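Local coordinates for protein glutathione peroxidase (Trypanosoma cruzi, PDB 3E0U) that probably reduces hydroperoxides, as a thioredoxin-fold enzyme of the glutathione peroxidase family, at residues A[103-107]-A[108-112]; A[123-127]-A[128-132]. All coordinates share one frame; numbering follows the deposited sequence.

Overall arrangement
Contact 1 (103-107 with 108-112) forms the start of helix 107-115, and contact 2 (123-127 with 128-132) is the turn that leads into strand 131-134, the next regular element along the chain. The first is partly buried: backbone N-H groups and a histidine ring define it, and its outer side carries charge. The second is mostly buried, with a tryptophan and a glycerol on its outer side, and it combines hydroxyl chemistry with an apolar pair. The centres of contact 1 and contact 2 lie about 12 Å apart. They meet where Tyr109 of the helix packs on both Ile125 and Phe132, CE2 of Tyr109 lying 3.9 Å from CD1 of Ile125.

Contact 1 (A[103-107]-A[108-112]); sequences SKAHP and LYEFM
His106 caps the start of helix 107-115 with its own ring: ND1 accepts from Leu108 N at 3.1 Å, the N-H arriving at the ring edge in the ring plane. The N-H...N angle of 161° supports the bond, although the modelled place of Leu108 N is less certain. With chi1 at -160°, CG stands roughly trans to the backbone N, which sets the imidazole beside its own carbonyl carbon, with ND1 of His106 turned to Leu108 N and 3.4 Å from Leu108 CB. The backbone is tight as well. His106 O receives Glu110 N at 2.9 Å, plus a weak bond from Tyr109 N, while Phe111 N reaches Pro107 O at 2.7 Å. Inward, the helix is buried: Tyr109 touches Ile30 and Asn32 of strand 28-33, and Met112 CE sits 3.5 Å above the centre of the Tyr109 ring.

The outer side is looser. There the Glu110 chain bends at chi2 (-79°) and turns its carboxylate back along the loop, where CD meets the methyl CB of Ala105 at 3.6 Å without a polar bond between them; Lys113 NZ forms a long, weak ion pair with OE2. If ND1 accepts the Leu108 N-H as modelled and NE2 gives a weak bond to Gln9 O, the imidazole is probably neutral, with its proton on NE2.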
loop_
_atom_site.group_PDB
_atom_site.type_symbol
_atom_site.label_atom_id
_atom_site.label_comp_id
_atom_site.label_asym_id
_atom_site.label_seq_id
_atom_site.Cartn_x
_atom_site.Cartn_y
_atom_site.Cartn_z
ATOM N N SER A 103 1.158 -16.244 10.977
ATOM C CA SER A 103 0.403 -17.355 10.365
ATOM C C SER A 103 -0.918 -16.986 9.646
ATOM O O SER A 103 -1.500 -17.803 8.916
ATOM C CB SER A 103 0.116 -18.427 11.422
ATOM O OG SER A 103 -0.895 -17.984 12.322
ATOM N N LYS A 104 -1.429 -15.779 9.870
ATOM C CA LYS A 104 -2.633 -15.377 9.148
ATOM C C LYS A 104 -2.426 -14.160 8.214
ATOM O O LYS A 104 -3.393 -13.588 7.739
ATOM C CB LYS A 104 -3.828 -15.154 10.105
ATOM C CG LYS A 104 -3.985 -16.223 11.173
ATOM C CD LYS A 104 -5.437 -16.354 11.692
ATOM C CE LYS A 104 -6.147 -14.984 11.821
ATOM N NZ LYS A 104 -7.495 -15.108 12.507
ATOM N N ALA A 105 -1.179 -13.818 7.901
ATOM C CA ALA A 105 -0.896 -12.692 7.021
ATOM C C ALA A 105 -1.647 -12.931 5.714
ATOM O O ALA A 105 -2.016 -14.091 5.441
ATOM C CB ALA A 105 0.586 -12.607 6.768
ATOM N N HIS A 106 -1.920 -11.867 4.927
ATOM C CA HIS A 106 -2.539 -12.045 3.589
ATOM C C HIS A 106 -1.434 -12.415 2.611
ATOM O O HIS A 106 -0.349 -11.874 2.733
ATOM C CB HIS A 106 -3.288 -10.818 3.080
ATOM C CG HIS A 106 -4.297 -11.143 1.998
ATOM N ND1 HIS A 106 -3.933 -11.577 0.737
ATOM C CD2 HIS A 106 -5.654 -11.115 2.000
ATOM C CE1 HIS A 106 -5.012 -11.840 0.025
ATOM N NE2 HIS A 106 -6.069 -11.541 0.755
ATOM N N PRO A 107 -1.631 -13.485 1.794
ATOM C CA PRO A 107 -0.627 -13.906 0.839
ATOM C C PRO A 107 -0.184 -12.784 -0.077
ATOM O O PRO A 107 0.980 -12.779 -0.532
ATOM C CB PRO A 107 -1.348 -15.017 0.057
ATOM C CG PRO A 107 -2.259 -15.599 1.076
ATOM C CD PRO A 107 -2.791 -14.398 1.784
ATOM N N LEU A 108 -1.015 -11.745 -0.175
ATOM C CA LEU A 108 -0.685 -10.562 -0.984
ATOM C C LEU A 108 0.468 -9.892 -0.324
ATOM O O LEU A 108 1.457 -9.534 -0.954
ATOM C CB LEU A 108 -1.884 -9.581 -1.072
ATOM C CG LEU A 108 -1.455 -8.294 -1.783
ATOM C CD1 LEU A 108 -0.836 -8.529 -3.224
ATOM C CD2 LEU A 108 -2.512 -7.297 -1.704
ATOM N N TYR A 109 0.373 -9.787 0.995
ATOM C CA TYR A 109 1.465 -9.229 1.808
ATOM C C TYR A 109 2.666 -10.120 1.919
ATOM O O TYR A 109 3.781 -9.624 1.884
ATOM C CB TYR A 109 0.976 -8.772 3.167
ATOM C CG TYR A 109 0.764 -7.259 3.174
ATOM C CD1 TYR A 109 -0.429 -6.719 2.703
ATOM C CD2 TYR A 109 1.811 -6.371 3.484
ATOM C CE1 TYR A 109 -0.582 -5.412 2.572
ATOM C CE2 TYR A 109 1.609 -4.985 3.411
ATOM C CZ TYR A 109 0.369 -4.533 3.039
ATOM O OH TYR A 109 0.042 -3.177 2.962
ATOM N N GLU A 110 2.466 -11.431 2.038
ATOM C CA GLU A 110 3.597 -12.356 1.982
ATOM C C GLU A 110 4.312 -12.181 0.638
ATOM O O GLU A 110 5.525 -12.001 0.602
ATOM C CB GLU A 110 3.180 -13.841 2.224
ATOM C CG GLU A 110 2.372 -14.123 3.531
ATOM C CD GLU A 110 3.215 -14.200 4.825
ATOM O OE1 GLU A 110 3.012 -15.168 5.626
ATOM O OE2 GLU A 110 4.115 -13.345 5.034
ATOM N N PHE A 111 3.579 -12.195 -0.469
ATOM C CA PHE A 111 4.167 -11.909 -1.811
ATOM C C PHE A 111 5.034 -10.600 -1.872
ATOM O O PHE A 111 6.226 -10.631 -2.246
ATOM C CB PHE A 111 3.054 -11.902 -2.913
ATOM C CG PHE A 111 3.568 -11.458 -4.284
ATOM C CD1 PHE A 111 4.537 -12.203 -4.951
ATOM C CD2 PHE A 111 3.097 -10.290 -4.880
ATOM C CE1 PHE A 111 5.070 -11.758 -6.175
ATOM C CE2 PHE A 111 3.619 -9.823 -6.074
ATOM C CZ PHE A 111 4.613 -10.555 -6.737
ATOM N N MET A 112 4.449 -9.461 -1.483
ATOM C CA MET A 112 5.169 -8.188 -1.538
ATOM C C MET A 112 6.321 -8.166 -0.574
ATOM O O MET A 112 7.334 -7.582 -0.871
ATOM C CB MET A 112 4.265 -6.987 -1.241
ATOM C CG MET A 112 2.984 -6.938 -2.061
ATOM S SD MET A 112 2.057 -5.415 -1.976
ATOM C CE MET A 112 1.390 -5.374 -0.335
#

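Contact 2 (A[123-127]-A[128-132]). With GOL (glycerol), chain C.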
loop_
_atom_site.group_PDB
_atom_site.type_symbol
_atom_site.label_atom_id
_atom_site.label_comp_id
_atom_site.label_asym_id
_atom_site.label_seq_id
_atom_site.Cartn_x
_atom_site.Cartn_y
_atom_site.Cartn_z
ATOM N N LYS A 123 11.767 -9.605 6.907
ATOM C CA LYS A 123 10.985 -9.155 5.750
ATOM C C LYS A 123 9.691 -8.601 6.315
ATOM O O LYS A 123 9.049 -7.736 5.699
ATOM C CB LYS A 123 10.709 -10.273 4.742
ATOM C CG LYS A 123 9.908 -11.442 5.306
ATOM C CD LYS A 123 10.098 -12.693 4.436
ATOM C CE LYS A 123 9.428 -13.932 5.088
ATOM N NZ LYS A 123 9.411 -15.153 4.225
ATOM N N ALA A 124 9.420 -9.000 7.561
ATOM C CA ALA A 124 8.272 -8.567 8.367
ATOM C C ALA A 124 7.932 -7.087 8.195
ATOM O O ALA A 124 8.786 -6.284 7.851
ATOM C CB ALA A 124 8.531 -8.863 9.846
ATOM N N ILE A 125 6.654 -6.752 8.319
ATOM C CA ILE A 125 6.259 -5.360 8.252
ATOM C C ILE A 125 6.547 -4.906 9.686
ATOM O O ILE A 125 6.296 -5.661 10.620
ATOM C CB ILE A 125 4.760 -5.154 7.855
ATOM C CG1 ILE A 125 4.431 -5.805 6.499
ATOM C CG2 ILE A 125 4.466 -3.692 7.740
ATOM C CD1 ILE A 125 5.022 -5.045 5.312
ATOM N N LYS A 126 7.208 -3.746 9.826
ATOM C CA LYS A 126 7.651 -3.212 11.115
ATOM C C LYS A 126 6.810 -2.008 11.553
ATOM O O LYS A 126 6.558 -1.811 12.766
ATOM C CB LYS A 126 9.128 -2.774 11.041
ATOM C CG LYS A 126 10.184 -3.797 11.379
ATOM C CD LYS A 126 10.365 -4.831 10.288
ATOM C CE LYS A 126 11.126 -4.317 9.066
ATOM N NZ LYS A 126 11.445 -5.468 8.109
ATOM N N TRP A 127 6.445 -1.165 10.580
ATOM C CA TRP A 127 5.740 0.083 10.871
ATOM C C TRP A 127 4.411 0.289 10.129
ATOM O O TRP A 127 4.167 -0.268 9.063
ATOM C CB TRP A 127 6.664 1.296 10.566
ATOM C CG TRP A 127 8.189 1.040 10.765
ATOM C CD1 TRP A 127 9.155 1.012 9.788
ATOM C CD2 TRP A 127 8.859 0.741 11.993
ATOM N NE1 TRP A 127 10.389 0.758 10.347
ATOM C CE2 TRP A 127 10.226 0.544 11.690
ATOM C CE3 TRP A 127 8.435 0.589 13.315
ATOM C CZ2 TRP A 127 11.159 0.199 12.657
ATOM C CZ3 TRP A 127 9.365 0.222 14.270
ATOM C CH2 TRP A 127 10.715 0.060 13.943
ATOM N N ASN A 128 3.580 1.165 10.674
ATOM C CA ASN A 128 2.407 1.614 9.962
ATOM C C ASN A 128 2.833 2.529 8.827
ATOM O O ASN A 128 3.819 3.241 8.959
ATOM C CB ASN A 128 1.493 2.397 10.895
ATOM C CG ASN A 128 0.589 1.510 11.699
ATOM O OD1 ASN A 128 0.203 0.411 11.261
ATOM N ND2 ASN A 128 0.103 2.055 12.796
ATOM N N PHE A 129 2.069 2.533 7.737
ATOM C CA PHE A 129 2.331 3.437 6.610
ATOM C C PHE A 129 3.619 3.150 5.856
ATOM O O PHE A 129 4.228 4.045 5.276
ATOM C CB PHE A 129 2.241 4.931 7.033
ATOM C CG PHE A 129 0.827 5.437 7.150
ATOM C CD1 PHE A 129 0.081 5.686 6.031
ATOM C CD2 PHE A 129 0.267 5.682 8.375
ATOM C CE1 PHE A 129 -1.250 6.004 6.126
ATOM C CE2 PHE A 129 -1.019 6.180 8.477
ATOM C CZ PHE A 129 -1.778 6.346 7.360
ATOM N N THR A 130 4.054 1.901 5.960
ATOM C CA THR A 130 5.014 1.310 5.064
ATOM C C THR A 130 4.236 1.154 3.780
ATOM O O THR A 130 3.054 0.867 3.782
ATOM C CB THR A 130 5.424 -0.107 5.524
ATOM O OG1 THR A 130 6.188 -0.008 6.712
ATOM C CG2 THR A 130 6.261 -0.848 4.454
ATOM N N SER A 131 4.887 1.414 2.672
ATOM C CA SER A 131 4.261 1.260 1.363
ATOM C C SER A 131 5.163 0.510 0.362
ATOM O O SER A 131 6.415 0.392 0.535
ATOM C CB SER A 131 3.785 2.605 0.775
ATOM O OG SER A 131 4.847 3.522 0.515
ATOM N N PHE A 132 4.497 -0.004 -0.646
ATOM C CA PHE A 132 5.058 -0.757 -1.706
ATOM C C PHE A 132 4.572 -0.102 -2.922
ATOM O O PHE A 132 3.425 0.127 -3.068
ATOM C CB PHE A 132 4.513 -2.174 -1.706
ATOM C CG PHE A 132 5.050 -3.029 -0.625
ATOM C CD1 PHE A 132 6.277 -3.619 -0.741
ATOM C CD2 PHE A 132 4.344 -3.244 0.504
ATOM C CE1 PHE A 132 6.746 -4.366 0.220
ATOM C CE2 PHE A 132 4.839 -3.971 1.460
ATOM C CZ PHE A 132 6.036 -4.543 1.317
HETATM C C1 GOL C . 11.211 -0.815 7.654
HETATM O O1 GOL C . 11.561 0.466 7.171
HETATM C C2 GOL C . 10.361 -1.462 6.585
HETATM O O2 GOL C . 11.176 -1.763 5.481
HETATM C C3 GOL C . 9.622 -2.665 7.137
HETATM O O3 GOL C . 8.263 -2.328 7.463
#
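A type II beta turn from Trp127 to Thr130 delivers the chain into strand 131-134, and Thr130 faces back across it to Trp127. Thr130 OG1 lies 3.1 Å from Trp127 O and 3.2 Å from O3 of a glycerol, probably left by the crystallisation liquor; either hydroxyl of the Thr130-glycerol pair could be the donor, so the bond to Trp127 O is not settled. The threonine hydroxyl stands anti to the carbonyl carbon (chi1 -69°), which directs it to both oxygens. Trp127 O accepts from Asn32 ND2. Glycerol O3 is gripped further by Lys126 N at 3.0 Å, with an N-H...O angle of 166°.

Strand 131-134 is a central strand of the thioredoxin-fold sheet, antiparallel to both 28-33 and 140-144, and Phe132 on it extends the contact into the core. Ile125 CD1 meets the Phe132 ring at its edge, near the ring plane, 4.0 Å from CE2, the two side chains approaching from opposite directions. Met112 of helix 107-115 also touches Phe132.

Outside, Lys126 bends at chi2 and chi3, and NZ as modelled returns to Ala124 O at 2.8 Å, though the fit of the lysine end against the glycerol is doubtful. Its CB lies 3.5 Å above one face of the Trp127 indole, over the centre, and glycerol O1 lies in the indole plane at the edge, 3.4 Å from NE1. Within the turn, the side chain of Asn128 is about 8 Å from that of Cys37, the predicted active-site residue.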